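Long-range contacts in Non-structural protein 2 (Human rotavirus C, PDB 2GU0), which probably binds single-stranded RNA, hydrolyses nucleoside triphosphates and RNA 5'-triphosphate ends, and takes part in genome replication and viroplasm formation as an octamer: residues Val108-Asn113 / Leu151-Asp156; Thr146-Leu151 / Asn189-Ile194; Ser162-Thr167 / Tyr184-Asn189. All blocks are in the same frame, centred on the assembly; numbering follows the deposited sequence.

Contact 1: residues Val108-Asn113 / Leu151-Asp156; sequences VRHLEN and LTESND
Glu153 reaches out of the loop before strand 157-160 and lies against His110 and Asn113 of helix 108-119. Its CB sits over one face of the His110 imidazole, offset toward the rim. The placement suggests a CH-pi contact, but the carbons are modelled too close together for it to be more than doubtful. The ring is brought under Glu153 by a His110 CG that is anti to the backbone N (chi1 179°). The next atom, Glu153 CG, passes 4.2 Å from Asn113 ND2. Beyond CG the chain is extended, which carries the carboxylate along the helix surface. Glu153 CD lies 3.9 Å from His110 CA. The carboxylate stacks on the imidazole, their planes 16° apart.

The two oxygens have different tasks. OE1 accepts a hydrogen bond from Asn113 ND2 at 2.9 Å, nearly straight at 164°. The donor comes to the anti side of OE1, somewhat out of the carboxylate plane. OE1 lies close to the amide plane of Asn113, in line with an N-H, while the amide and carboxylate planes are strongly inclined to each other. Tyr171 OH is a second hydrogen-bond partner of OE1. OE2 turns to the nucleotide site. It forms a salt bridge with Lys185 and a long, weak ion pair with Arg224, both predicted to bind ATP.

The helix belongs to the N-terminal part of the protein and the loop to the C-terminal part, so the contact joins the two. Val108 and Arg109, also predicted ATP-binding residues, begin the same helix. Glu153 is thus gripped by the helix through one oxygen and offers the other to basic residues of the site, consistent with a second-shell role in placing Lys185.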
ATOM      1  N   VAL A 108     -33.108 -12.162  11.335  1.00 28.00           N
ATOM      2  CA  VAL A 108     -31.990 -11.555  10.632  1.00 28.02           C
ATOM      3  C   VAL A 108     -30.589 -11.733  11.203  1.00 28.64           C
ATOM      4  O   VAL A 108     -29.653 -12.000  10.456  1.00 29.99           O
ATOM      5  CB  VAL A 108     -32.227 -10.049  10.448  1.00 28.63           C
ATOM      6  CG1 VAL A 108     -31.093  -9.446   9.640  1.00 26.78           C
ATOM      7  CG2 VAL A 108     -33.570  -9.815   9.762  1.00 28.00           C
ATOM      8  N   ARG A 109     -30.427 -11.573  12.511  1.00 29.15           N
ATOM      9  CA  ARG A 109     -29.104 -11.702  13.102  1.00 29.23           C
ATOM     10  C   ARG A 109     -28.686 -13.148  13.181  1.00 29.67           C
ATOM     11  O   ARG A 109     -27.498 -13.469  13.109  1.00 30.60           O
ATOM     12  CB  ARG A 109     -29.074 -11.066  14.483  1.00 31.51           C
ATOM     13  CG  ARG A 109     -29.427  -9.592  14.478  1.00 32.98           C
ATOM     14  CD  ARG A 109     -29.075  -8.957  15.799  1.00 36.89           C
ATOM     15  NE  ARG A 109     -29.905  -7.794  16.088  1.00 41.45           N
ATOM     16  CZ  ARG A 109     -31.226  -7.847  16.236  1.00 44.00           C
ATOM     17  NH1 ARG A 109     -31.876  -9.010  16.116  1.00 43.85           N
ATOM     18  NH2 ARG A 109     -31.898  -6.740  16.508  1.00 44.56           N
ATOM     19  N   HIS A 110     -29.673 -14.022  13.330  1.00 29.67           N
ATOM     20  CA  HIS A 110     -29.432 -15.457  13.385  1.00 28.11           C
ATOM     21  C   HIS A 110     -28.942 -15.849  11.977  1.00 27.47           C
ATOM     22  O   HIS A 110     -27.923 -16.511  11.832  1.00 27.37           O
ATOM     23  CB  HIS A 110     -30.747 -16.168  13.775  1.00 27.11           C
ATOM     24  CG  HIS A 110     -30.660 -17.665  13.855  1.00 27.93           C
ATOM     25  ND1 HIS A 110     -31.376 -18.395  14.777  1.00 28.03           N
ATOM     26  CD2 HIS A 110     -30.039 -18.574  13.065  1.00 29.13           C
ATOM     27  CE1 HIS A 110     -31.207 -19.686  14.553  1.00 27.67           C
ATOM     28  NE2 HIS A 110     -30.400 -19.823  13.517  1.00 29.02           N
ATOM     29  N   LEU A 111     -29.646 -15.407  10.940  1.00 26.81           N
ATOM     30  CA  LEU A 111     -29.248 -15.741   9.573  1.00 26.49           C
ATOM     31  C   LEU A 111     -27.872 -15.203   9.260  1.00 27.34           C
ATOM     32  O   LEU A 111     -27.088 -15.852   8.556  1.00 26.39           O
ATOM     33  CB  LEU A 111     -30.241 -15.181   8.558  1.00 25.06           C
ATOM     34  CG  LEU A 111     -31.595 -15.880   8.541  1.00 25.00           C
ATOM     35  CD1 LEU A 111     -32.551 -15.121   7.660  1.00 24.42           C
ATOM     36  CD2 LEU A 111     -31.413 -17.305   8.051  1.00 24.87           C
ATOM     37  N   GLU A 112     -27.579 -14.011   9.774  1.00 28.06           N
ATOM     38  CA  GLU A 112     -26.286 -13.407   9.522  1.00 28.67           C
ATOM     39  C   GLU A 112     -25.211 -14.309  10.090  1.00 28.59           C
ATOM     40  O   GLU A 112     -24.124 -14.404   9.535  1.00 29.91           O
ATOM     41  CB  GLU A 112     -26.204 -12.005  10.128  1.00 29.64           C
ATOM     42  CG  GLU A 112     -24.779 -11.511  10.331  1.00 34.37           C
ATOM     43  CD  GLU A 112     -24.512 -10.131   9.754  1.00 36.39           C
ATOM     44  OE1 GLU A 112     -25.426  -9.285   9.757  1.00 38.27           O
ATOM     45  OE2 GLU A 112     -23.371  -9.883   9.317  1.00 38.48           O
ATOM     46  N   ASN A 113     -25.499 -14.987  11.193  1.00 28.59           N
ATOM     47  CA  ASN A 113     -24.493 -15.881  11.737  1.00 27.37           C
ATOM     48  C   ASN A 113     -24.395 -17.135  10.888  1.00 26.74           C
ATOM     49  O   ASN A 113     -23.290 -17.627  10.648  1.00 27.08           O
ATOM     50  CB  ASN A 113     -24.785 -16.237  13.192  1.00 28.45           C
ATOM     51  CG  ASN A 113     -24.092 -15.307  14.159  1.00 29.77           C
ATOM     52  OD1 ASN A 113     -23.024 -14.772  13.855  1.00 31.40           O
ATOM     53  ND2 ASN A 113     -24.677 -15.122  15.334  1.00 30.78           N
ATOM     54  N   LEU A 151     -27.192 -27.362  13.910  1.00 31.88           N
ATOM     55  CA  LEU A 151     -27.938 -26.284  13.280  1.00 31.74           C
ATOM     56  C   LEU A 151     -27.885 -24.922  13.965  1.00 32.54           C
ATOM     57  O   LEU A 151     -28.514 -23.974  13.476  1.00 33.94           O
ATOM     58  CB  LEU A 151     -29.400 -26.710  13.146  1.00 29.95           C
ATOM     59  CG  LEU A 151     -29.557 -28.149  12.652  1.00 31.48           C
ATOM     60  CD1 LEU A 151     -30.982 -28.583  12.808  1.00 28.69           C
ATOM     61  CD2 LEU A 151     -29.111 -28.259  11.197  1.00 30.95           C
ATOM     62  N   THR A 152     -27.155 -24.798  15.075  1.00 31.23           N
ATOM     63  CA  THR A 152     -27.115 -23.509  15.772  1.00 30.95           C
ATOM     64  C   THR A 152     -26.675 -22.401  14.841  1.00 28.93           C
ATOM     65  O   THR A 152     -26.010 -22.644  13.845  1.00 27.27           O
ATOM     66  CB  THR A 152     -26.147 -23.485  16.969  1.00 31.82           C
ATOM     67  OG1 THR A 152     -26.397 -24.605  17.808  1.00 36.92           O
ATOM     68  CG2 THR A 152     -26.359 -22.218  17.799  1.00 34.45           C
ATOM     69  N   GLU A 153     -27.041 -21.178  15.189  1.00 28.28           N
ATOM     70  CA  GLU A 153     -26.664 -20.034  14.389  1.00 28.85           C
ATOM     71  C   GLU A 153     -25.170 -19.721  14.446  1.00 27.99           C
ATOM     72  O   GLU A 153     -24.658 -19.076  13.547  1.00 30.23           O
ATOM     73  CB  GLU A 153     -27.446 -18.792  14.835  1.00 29.33           C
ATOM     74  CG  GLU A 153     -27.183 -18.360  16.267  1.00 30.46           C
ATOM     75  CD  GLU A 153     -27.845 -17.032  16.619  1.00 30.79           C
ATOM     76  OE1 GLU A 153     -27.374 -15.974  16.143  1.00 28.69           O
ATOM     77  OE2 GLU A 153     -28.838 -17.051  17.380  1.00 29.03           O
ATOM     78  N   SER A 154     -24.460 -20.185  15.467  1.00 25.93           N
ATOM     79  CA  SER A 154     -23.047 -19.842  15.573  1.00 25.42           C
ATOM     80  C   SER A 154     -21.992 -20.943  15.779  1.00 27.04           C
ATOM     81  O   SER A 154     -22.214 -21.920  16.492  1.00 27.66           O
ATOM     82  CB  SER A 154     -22.893 -18.769  16.664  1.00 22.67           C
ATOM     83  OG  SER A 154     -21.554 -18.613  17.093  1.00 19.97           O
ATOM     84  N   ASN A 155     -20.838 -20.712  15.149  1.00 28.15           N
ATOM     85  CA  ASN A 155     -19.625 -21.546  15.160  1.00 30.12           C
ATOM     86  C   ASN A 155     -18.817 -21.416  16.427  1.00 31.36           C
ATOM     87  O   ASN A 155     -18.294 -22.393  16.954  1.00 32.97           O
ATOM     88  CB  ASN A 155     -18.658 -21.099  14.061  1.00 30.65           C
ATOM     89  CG  ASN A 155     -18.946 -21.728  12.754  1.00 33.90           C
ATOM     90  OD1 ASN A 155     -18.342 -21.386  11.753  1.00 34.96           O
ATOM     91  ND2 ASN A 155     -19.875 -22.673  12.745  1.00 38.45           N
ATOM     92  N   ASP A 156     -18.666 -20.174  16.857  1.00 30.10           N
ATOM     93  CA  ASP A 156     -17.862 -19.843  18.007  1.00 30.32           C
ATOM     94  C   ASP A 156     -18.098 -20.751  19.210  1.00 31.54           C
ATOM     95  O   ASP A 156     -18.832 -20.401  20.140  1.00 33.08           O
ATOM     96  CB  ASP A 156     -18.102 -18.377  18.348  1.00 30.90           C
ATOM     97  CG  ASP A 156     -16.890 -17.719  18.914  1.00 29.80           C
ATOM     98  OD1 ASP A 156     -15.801 -18.277  18.744  1.00 32.53           O
ATOM     99  OD2 ASP A 156     -17.013 -16.646  19.519  1.00 33.71           O
TER

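Contact 2: residues Thr146-Leu151 / Asn189-Ile194; sequences TETTPL and NTKTDI
Thr149 and Asn189 carry the polar part of this contact between two loops. The two side chains run alongside each other in a common direction. Thr149 OG1 donates a hydrogen bond to Asn189 OD1 at 2.6 Å. The hydroxyl meets the amide oxygen at a C=O...donor angle of 141°, tilted 16° from the carbonyl plane. In Thr149 the hydroxyl stands beside the backbone N, anti to the carbonyl carbon (chi1 -66°), and this directs it at the amide. Neither oxygen relies on this bond alone. Asn189 OD1 also accepts from Thr165 OG1, and Thr149 OG1 is hydrogen-bonded to Thr187 OG1. Two threonine hydroxyls therefore grip the amide oxygen, which should limit rotation of the amide about its CB-CG bond.

The remaining contacts are van der Waals. Lys191 CG stands beside the backbone N, and the chain beyond it is fully extended. It runs antiparallel to the Thr146 side chain. Lys191 CE packs 3.7 Å from Thr146 CB and 4.0 Å from Thr146 CG2. Nearer its base, Lys191 CG lies 4.4 Å from Thr148 CG2. The lysine methylenes and the threonine carbons supply the apolar surface. Pro150 touches only loosely, its CD 4.3 Å from Asn189 O.

Ile47 of a second subunit touches Thr149, Pro150 and Asn189.

A backbone hydrogen bond from Thr149 N to Ile188 O fastens the loop 146-151 where strand 182-188 ends. Just upstream, Glu147 is the centre of an inverse gamma turn and forms a salt bridge with Lys185. Thr146 lies about 5 Å from Lys220 and about 6 Å from His222, side chain to side chain. The 146-151 loop, held by 189-194, therefore lies beside the predicted nucleotide site of the HIT-like C-terminal part of NSP2.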
ATOM      1  N   THR A 146     -36.368 -28.592  16.089  1.00 41.01           N
ATOM      2  CA  THR A 146     -35.583 -28.132  17.246  1.00 38.47           C
ATOM      3  C   THR A 146     -34.145 -27.760  16.855  1.00 35.13           C
ATOM      4  O   THR A 146     -33.480 -28.523  16.157  1.00 34.27           O
ATOM      5  CB  THR A 146     -35.564 -29.224  18.371  1.00 40.04           C
ATOM      6  OG1 THR A 146     -36.513 -28.876  19.400  1.00 42.57           O
ATOM      7  CG2 THR A 146     -34.174 -29.357  18.984  1.00 38.61           C
ATOM      8  N   GLU A 147     -33.668 -26.597  17.308  1.00 31.75           N
ATOM      9  CA  GLU A 147     -32.318 -26.144  16.968  1.00 28.30           C
ATOM     10  C   GLU A 147     -31.241 -26.915  17.721  1.00 27.73           C
ATOM     11  O   GLU A 147     -30.748 -26.467  18.755  1.00 29.61           O
ATOM     12  CB  GLU A 147     -32.148 -24.643  17.236  1.00 24.92           C
ATOM     13  CG  GLU A 147     -30.922 -24.048  16.540  1.00 25.34           C
ATOM     14  CD  GLU A 147     -30.512 -22.652  17.041  1.00 27.44           C
ATOM     15  OE1 GLU A 147     -31.395 -21.781  17.231  1.00 24.03           O
ATOM     16  OE2 GLU A 147     -29.287 -22.421  17.225  1.00 27.01           O
ATOM     17  N   THR A 148     -30.881 -28.083  17.201  1.00 26.78           N
ATOM     18  CA  THR A 148     -29.861 -28.896  17.827  1.00 29.09           C
ATOM     19  C   THR A 148     -28.510 -28.239  17.557  1.00 30.29           C
ATOM     20  O   THR A 148     -28.456 -27.187  16.938  1.00 31.38           O
ATOM     21  CB  THR A 148     -29.889 -30.327  17.279  1.00 28.70           C
ATOM     22  OG1 THR A 148     -29.620 -30.314  15.876  1.00 28.59           O
ATOM     23  CG2 THR A 148     -31.252 -30.942  17.510  1.00 27.37           C
ATOM     24  N   THR A 149     -27.423 -28.847  18.008  1.00 30.91           N
ATOM     25  CA  THR A 149     -26.114 -28.242  17.817  1.00 32.27           C
ATOM     26  C   THR A 149     -25.632 -28.090  16.383  1.00 32.06           C
ATOM     27  O   THR A 149     -25.018 -27.088  16.045  1.00 29.40           O
ATOM     28  CB  THR A 149     -25.038 -28.998  18.611  1.00 34.40           C
ATOM     29  OG1 THR A 149     -25.288 -28.843  20.013  1.00 35.94           O
ATOM     30  CG2 THR A 149     -23.646 -28.448  18.287  1.00 36.53           C
ATOM     31  N   PRO A 150     -25.880 -29.090  15.525  1.00 33.57           N
ATOM     32  CA  PRO A 150     -25.437 -29.006  14.127  1.00 33.07           C
ATOM     33  C   PRO A 150     -26.073 -27.847  13.378  1.00 33.33           C
ATOM     34  O   PRO A 150     -25.544 -27.389  12.360  1.00 33.10           O
ATOM     35  CB  PRO A 150     -25.864 -30.349  13.550  1.00 32.03           C
ATOM     36  CG  PRO A 150     -25.747 -31.259  14.710  1.00 31.89           C
ATOM     37  CD  PRO A 150     -26.370 -30.446  15.828  1.00 34.05           C
ATOM     38  N   LEU A 151     -27.192 -27.362  13.910  1.00 31.88           N
ATOM     39  CA  LEU A 151     -27.938 -26.284  13.280  1.00 31.74           C
ATOM     40  C   LEU A 151     -27.885 -24.922  13.965  1.00 32.54           C
ATOM     41  O   LEU A 151     -28.514 -23.974  13.476  1.00 33.94           O
ATOM     42  CB  LEU A 151     -29.400 -26.710  13.146  1.00 29.95           C
ATOM     43  CG  LEU A 151     -29.557 -28.149  12.652  1.00 31.48           C
ATOM     44  CD1 LEU A 151     -30.982 -28.583  12.808  1.00 28.69           C
ATOM     45  CD2 LEU A 151     -29.111 -28.259  11.197  1.00 30.95           C
ATOM     46  N   ASN A 189     -26.687 -31.674  21.631  1.00 35.14           N
ATOM     47  CA  ASN A 189     -26.130 -32.249  20.419  1.00 38.05           C
ATOM     48  C   ASN A 189     -27.035 -33.307  19.806  1.00 39.72           C
ATOM     49  O   ASN A 189     -26.898 -33.642  18.633  1.00 40.22           O
ATOM     50  CB  ASN A 189     -24.747 -32.843  20.704  1.00 37.63           C
ATOM     51  CG  ASN A 189     -23.833 -31.868  21.434  1.00 36.78           C
ATOM     52  OD1 ASN A 189     -23.799 -30.687  21.116  1.00 35.37           O
ATOM     53  ND2 ASN A 189     -23.085 -32.367  22.414  1.00 37.05           N
ATOM     54  N   THR A 190     -27.966 -33.810  20.610  1.00 42.67           N
ATOM     55  CA  THR A 190     -28.901 -34.856  20.199  1.00 43.39           C
ATOM     56  C   THR A 190     -30.169 -34.785  21.037  1.00 47.18           C
ATOM     57  O   THR A 190     -30.116 -34.457  22.223  1.00 48.49           O
ATOM     58  CB  THR A 190     -28.284 -36.234  20.416  1.00 41.13           C
ATOM     59  OG1 THR A 190     -27.287 -36.472  19.423  1.00 37.77           O
ATOM     60  CG2 THR A 190     -29.337 -37.308  20.353  1.00 43.12           C
ATOM     61  N   LYS A 191     -31.306 -35.111  20.429  1.00 50.19           N
ATOM     62  CA  LYS A 191     -32.579 -35.080  21.141  1.00 53.30           C
ATOM     63  C   LYS A 191     -32.699 -36.233  22.133  1.00 55.05           C
ATOM     64  O   LYS A 191     -33.806 -36.566  22.561  1.00 55.86           O
ATOM     65  CB  LYS A 191     -33.752 -35.148  20.157  1.00 55.09           C
ATOM     66  CG  LYS A 191     -33.987 -33.895  19.314  1.00 57.08           C
ATOM     67  CD  LYS A 191     -35.160 -34.109  18.349  1.00 58.77           C
ATOM     68  CE  LYS A 191     -35.515 -32.845  17.579  1.00 59.41           C
ATOM     69  NZ  LYS A 191     -36.731 -33.023  16.736  1.00 59.76           N
ATOM     70  N   THR A 192     -31.569 -36.834  22.498  1.00 56.83           N
ATOM     71  CA  THR A 192     -31.562 -37.957  23.435  1.00 59.28           C
ATOM     72  C   THR A 192     -31.714 -37.509  24.892  1.00 59.63           C
ATOM     73  O   THR A 192     -31.349 -36.386  25.251  1.00 59.90           O
ATOM     74  CB  THR A 192     -30.258 -38.790  23.301  1.00 61.05           C
ATOM     75  OG1 THR A 192     -30.366 -39.986  24.083  1.00 63.06           O
ATOM     76  CG2 THR A 192     -29.057 -38.000  23.795  1.00 62.73           C
ATOM     77  N   ASP A 193     -32.257 -38.393  25.726  1.00 59.85           N
ATOM     78  CA  ASP A 193     -32.455 -38.096  27.144  1.00 59.17           C
ATOM     79  C   ASP A 193     -31.108 -37.821  27.783  1.00 56.35           C
ATOM     80  O   ASP A 193     -30.177 -38.613  27.647  1.00 56.31           O
ATOM     81  CB  ASP A 193     -33.113 -39.280  27.860  1.00 63.42           C
ATOM     82  CG  ASP A 193     -34.276 -39.861  27.078  1.00 67.66           C
ATOM     83  OD1 ASP A 193     -35.193 -39.086  26.716  1.00 68.70           O
ATOM     84  OD2 ASP A 193     -34.266 -41.091  26.829  1.00 68.45           O
ATOM     85  N   ILE A 194     -31.010 -36.704  28.486  1.00 53.01           N
ATOM     86  CA  ILE A 194     -29.764 -36.333  29.132  1.00 51.22           C
ATOM     87  C   ILE A 194     -29.729 -36.717  30.606  1.00 49.87           C
ATOM     88  O   ILE A 194     -30.482 -36.179  31.409  1.00 48.97           O
ATOM     89  CB  ILE A 194     -29.516 -34.815  28.992  1.00 51.40           C
ATOM     90  CG1 ILE A 194     -29.210 -34.480  27.534  1.00 51.86           C
ATOM     91  CG2 ILE A 194     -28.370 -34.383  29.870  1.00 51.66           C
ATOM     92  CD1 ILE A 194     -29.014 -33.008  27.279  1.00 52.59           C
TER

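Contact 3: residues Ser162-Thr167 / Tyr184-Asn189; sequences SYFTIT and YKITIN
Phe164 overlaps the CG2 methyl branches of Ile186 and Ile188 on the neighbouring strand. Its CD2 meets Ile186 CG2 at 4.1 Å and Ile188 CG2 at 4.2 Å, both oblique to the ring. Ile166 shares this face. Its CG2, anti to the backbone N, packs 3.9 Å from Tyr184 CB. Helix 196-209 covers the same side, with Phe202 stacked on the Phe164 ring and touching Ile166 and Ile186.

Strands 164-170 and 182-188 form an antiparallel beta hairpin within the five-stranded sheet of the HIT-like part. Phe164 with Ile188 and Ile166 with Ile186 are non-hydrogen-bonded pairs. Thr165 with Thr187 and Thr167 with Lys185 are hydrogen-bonded pairs. At the last pair both bonds are good, Thr167 N to Lys185 O at 3.0 Å and Lys185 N to Thr167 O at 2.8 Å. Thr187 N to Thr165 O is sound, the return bond Thr165 N to Thr187 O weak. Past the strand end, Asn189 N bonds to Tyr163 O at 2.9 Å.

The face of Thr165, Thr167, Lys185 and Thr187 is polar. Thr165 OG1 donates to Asn189 OD1 at 2.7 Å, in the carbonyl plane and on a lone pair; OD1 also accepts from Thr149 OG1. The side chains of Thr165 and Asn189 cross at about a right angle. Thr167 lies alongside Lys185, whose chain bends at chi3 (-71°) and leads NZ to salt bridges with Glu153 and Glu147.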
ATOM      1  N   SER A 162     -20.021 -34.035  26.077  1.00 30.58           N
ATOM      2  CA  SER A 162     -20.740 -34.957  25.204  1.00 32.38           C
ATOM      3  C   SER A 162     -22.206 -34.671  24.909  1.00 32.67           C
ATOM      4  O   SER A 162     -22.745 -35.184  23.929  1.00 34.01           O
ATOM      5  CB  SER A 162     -20.607 -36.380  25.728  1.00 31.03           C
ATOM      6  OG  SER A 162     -21.119 -36.455  27.036  1.00 36.05           O
ATOM      7  N   TYR A 163     -22.855 -33.853  25.725  1.00 32.45           N
ATOM      8  CA  TYR A 163     -24.260 -33.576  25.500  1.00 31.75           C
ATOM      9  C   TYR A 163     -24.562 -32.171  25.057  1.00 32.04           C
ATOM     10  O   TYR A 163     -25.407 -31.975  24.192  1.00 32.25           O
ATOM     11  CB  TYR A 163     -25.082 -33.883  26.752  1.00 33.51           C
ATOM     12  CG  TYR A 163     -25.172 -35.353  27.071  1.00 38.56           C
ATOM     13  CD1 TYR A 163     -24.425 -35.911  28.122  1.00 39.27           C
ATOM     14  CD2 TYR A 163     -25.965 -36.207  26.294  1.00 39.04           C
ATOM     15  CE1 TYR A 163     -24.459 -37.281  28.387  1.00 39.26           C
ATOM     16  CE2 TYR A 163     -26.002 -37.578  26.553  1.00 41.77           C
ATOM     17  CZ  TYR A 163     -25.242 -38.105  27.600  1.00 41.07           C
ATOM     18  OH  TYR A 163     -25.249 -39.459  27.837  1.00 44.56           O
ATOM     19  N   PHE A 164     -23.882 -31.190  25.640  1.00 32.26           N
ATOM     20  CA  PHE A 164     -24.152 -29.806  25.280  1.00 32.56           C
ATOM     21  C   PHE A 164     -23.025 -29.109  24.544  1.00 33.00           C
ATOM     22  O   PHE A 164     -21.907 -29.620  24.460  1.00 33.83           O
ATOM     23  CB  PHE A 164     -24.465 -28.983  26.526  1.00 33.29           C
ATOM     24  CG  PHE A 164     -25.412 -29.643  27.472  1.00 33.47           C
ATOM     25  CD1 PHE A 164     -24.947 -30.558  28.409  1.00 33.02           C
ATOM     26  CD2 PHE A 164     -26.763 -29.316  27.457  1.00 32.95           C
ATOM     27  CE1 PHE A 164     -25.808 -31.139  29.323  1.00 33.39           C
ATOM     28  CE2 PHE A 164     -27.630 -29.881  28.355  1.00 34.60           C
ATOM     29  CZ  PHE A 164     -27.153 -30.804  29.303  1.00 36.00           C
ATOM     30  N   THR A 165     -23.335 -27.921  24.033  1.00 30.71           N
ATOM     31  CA  THR A 165     -22.369 -27.096  23.335  1.00 29.92           C
ATOM     32  C   THR A 165     -22.714 -25.640  23.591  1.00 29.90           C
ATOM     33  O   THR A 165     -23.864 -25.242  23.452  1.00 31.24           O
ATOM     34  CB  THR A 165     -22.403 -27.352  21.822  1.00 30.49           C
ATOM     35  OG1 THR A 165     -21.964 -28.687  21.553  1.00 32.27           O
ATOM     36  CG2 THR A 165     -21.484 -26.385  21.103  1.00 31.48           C
ATOM     37  N   ILE A 166     -21.731 -24.840  23.984  1.00 29.33           N
ATOM     38  CA  ILE A 166     -21.987 -23.422  24.211  1.00 28.18           C
ATOM     39  C   ILE A 166     -21.324 -22.622  23.092  1.00 27.82           C
ATOM     40  O   ILE A 166     -20.139 -22.768  22.841  1.00 28.11           O
ATOM     41  CB  ILE A 166     -21.426 -22.944  25.569  1.00 27.92           C
ATOM     42  CG1 ILE A 166     -22.057 -23.727  26.710  1.00 26.71           C
ATOM     43  CG2 ILE A 166     -21.746 -21.476  25.774  1.00 27.97           C
ATOM     44  CD1 ILE A 166     -21.599 -23.255  28.068  1.00 28.94           C
ATOM     45  N   THR A 167     -22.093 -21.786  22.409  1.00 28.23           N
ATOM     46  CA  THR A 167     -21.555 -20.978  21.320  1.00 28.13           C
ATOM     47  C   THR A 167     -21.754 -19.501  21.596  1.00 29.27           C
ATOM     48  O   THR A 167     -22.768 -19.107  22.159  1.00 29.98           O
ATOM     49  CB  THR A 167     -22.240 -21.317  20.006  1.00 27.91           C
ATOM     50  OG1 THR A 167     -23.653 -21.367  20.219  1.00 26.75           O
ATOM     51  CG2 THR A 167     -21.746 -22.664  19.477  1.00 28.41           C
ATOM     52  N   TYR A 184     -24.753 -15.977  24.878  1.00 39.04           N
ATOM     53  CA  TYR A 184     -24.196 -17.247  24.428  1.00 36.82           C
ATOM     54  C   TYR A 184     -25.399 -18.155  24.241  1.00 36.29           C
ATOM     55  O   TYR A 184     -26.487 -17.859  24.744  1.00 36.82           O
ATOM     56  CB  TYR A 184     -23.268 -17.871  25.469  1.00 35.79           C
ATOM     57  CG  TYR A 184     -22.072 -17.033  25.810  1.00 34.85           C
ATOM     58  CD1 TYR A 184     -22.200 -15.930  26.648  1.00 36.92           C
ATOM     59  CD2 TYR A 184     -20.809 -17.341  25.311  1.00 31.52           C
ATOM     60  CE1 TYR A 184     -21.100 -15.154  26.989  1.00 36.32           C
ATOM     61  CE2 TYR A 184     -19.704 -16.575  25.645  1.00 31.69           C
ATOM     62  CZ  TYR A 184     -19.861 -15.482  26.486  1.00 33.53           C
ATOM     63  OH  TYR A 184     -18.797 -14.703  26.850  1.00 33.68           O
ATOM     64  N   LYS A 185     -25.221 -19.256  23.524  1.00 35.10           N
ATOM     65  CA  LYS A 185     -26.329 -20.177  23.315  1.00 33.43           C
ATOM     66  C   LYS A 185     -25.957 -21.625  23.635  1.00 33.65           C
ATOM     67  O   LYS A 185     -24.911 -22.122  23.215  1.00 35.34           O
ATOM     68  CB  LYS A 185     -26.841 -20.081  21.877  1.00 31.22           C
ATOM     69  CG  LYS A 185     -28.120 -20.876  21.643  1.00 30.40           C
ATOM     70  CD  LYS A 185     -28.620 -20.813  20.202  1.00 28.50           C
ATOM     71  CE  LYS A 185     -29.177 -19.452  19.845  1.00 26.68           C
ATOM     72  NZ  LYS A 185     -29.777 -19.462  18.487  1.00 26.85           N
ATOM     73  N   ILE A 186     -26.829 -22.289  24.389  1.00 32.73           N
ATOM     74  CA  ILE A 186     -26.650 -23.685  24.773  1.00 30.43           C
ATOM     75  C   ILE A 186     -27.574 -24.525  23.906  1.00 29.64           C
ATOM     76  O   ILE A 186     -28.767 -24.273  23.853  1.00 30.10           O
ATOM     77  CB  ILE A 186     -27.081 -23.905  26.219  1.00 31.40           C
ATOM     78  CG1 ILE A 186     -26.372 -22.918  27.138  1.00 31.36           C
ATOM     79  CG2 ILE A 186     -26.794 -25.322  26.633  1.00 31.55           C
ATOM     80  CD1 ILE A 186     -26.889 -22.981  28.554  1.00 30.03           C
ATOM     81  N   THR A 187     -27.045 -25.524  23.221  1.00 29.08           N
ATOM     82  CA  THR A 187     -27.897 -26.369  22.388  1.00 28.70           C
ATOM     83  C   THR A 187     -27.496 -27.801  22.636  1.00 29.17           C
ATOM     84  O   THR A 187     -26.323 -28.067  22.832  1.00 31.39           O
ATOM     85  CB  THR A 187     -27.718 -26.063  20.876  1.00 27.58           C
ATOM     86  OG1 THR A 187     -26.376 -26.357  20.479  1.00 25.40           O
ATOM     87  CG2 THR A 187     -27.998 -24.612  20.588  1.00 25.14           C
ATOM     88  N   ILE A 188     -28.453 -28.725  22.651  1.00 31.37           N
ATOM     89  CA  ILE A 188     -28.124 -30.140  22.858  1.00 32.90           C
ATOM     90  C   ILE A 188     -27.599 -30.718  21.546  1.00 34.34           C
ATOM     91  O   ILE A 188     -28.017 -30.301  20.461  1.00 35.33           O
ATOM     92  CB  ILE A 188     -29.351 -30.965  23.313  1.00 32.85           C
ATOM     93  CG1 ILE A 188     -30.530 -30.719  22.366  1.00 33.37           C
ATOM     94  CG2 ILE A 188     -29.700 -30.627  24.748  1.00 32.47           C
ATOM     95  CD1 ILE A 188     -31.841 -31.323  22.833  1.00 33.90           C
ATOM     96  N   ASN A 189     -26.687 -31.674  21.631  1.00 35.14           N
ATOM     97  CA  ASN A 189     -26.130 -32.249  20.419  1.00 38.05           C
ATOM     98  C   ASN A 189     -27.035 -33.307  19.806  1.00 39.72           C
ATOM     99  O   ASN A 189     -26.898 -33.642  18.633  1.00 40.22           O
ATOM    100  CB  ASN A 189     -24.747 -32.843  20.704  1.00 37.63           C
ATOM    101  CG  ASN A 189     -23.833 -31.868  21.434  1.00 36.78           C
ATOM    102  OD1 ASN A 189     -23.799 -30.687  21.116  1.00 35.37           O
ATOM    103  ND2 ASN A 189     -23.085 -32.367  22.414  1.00 37.05           N
TER

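How the contacts relate
Contact 2 and contact 3 are neighbours, their centres 8 Å apart, and Asn189 belongs to both. Contact 1 lies farther off, about 16 Å from contact 2 and 14 Å from contact 3, centre to centre. It shares Leu151 with contact 2. Along the chain the segments of contacts 1 and 2 alternate, contact 1 closes before contact 3 opens, and the hairpin of contact 3 falls between the two loops of contact 2. The loop 146-156 touches the end of strand 182-188 and, farther along, helix 108-119. It thereby links the helix of the N-terminal part to the C-terminal sheet, beside the predicted nucleotide site. Contacts with a second subunit reach this loop as well.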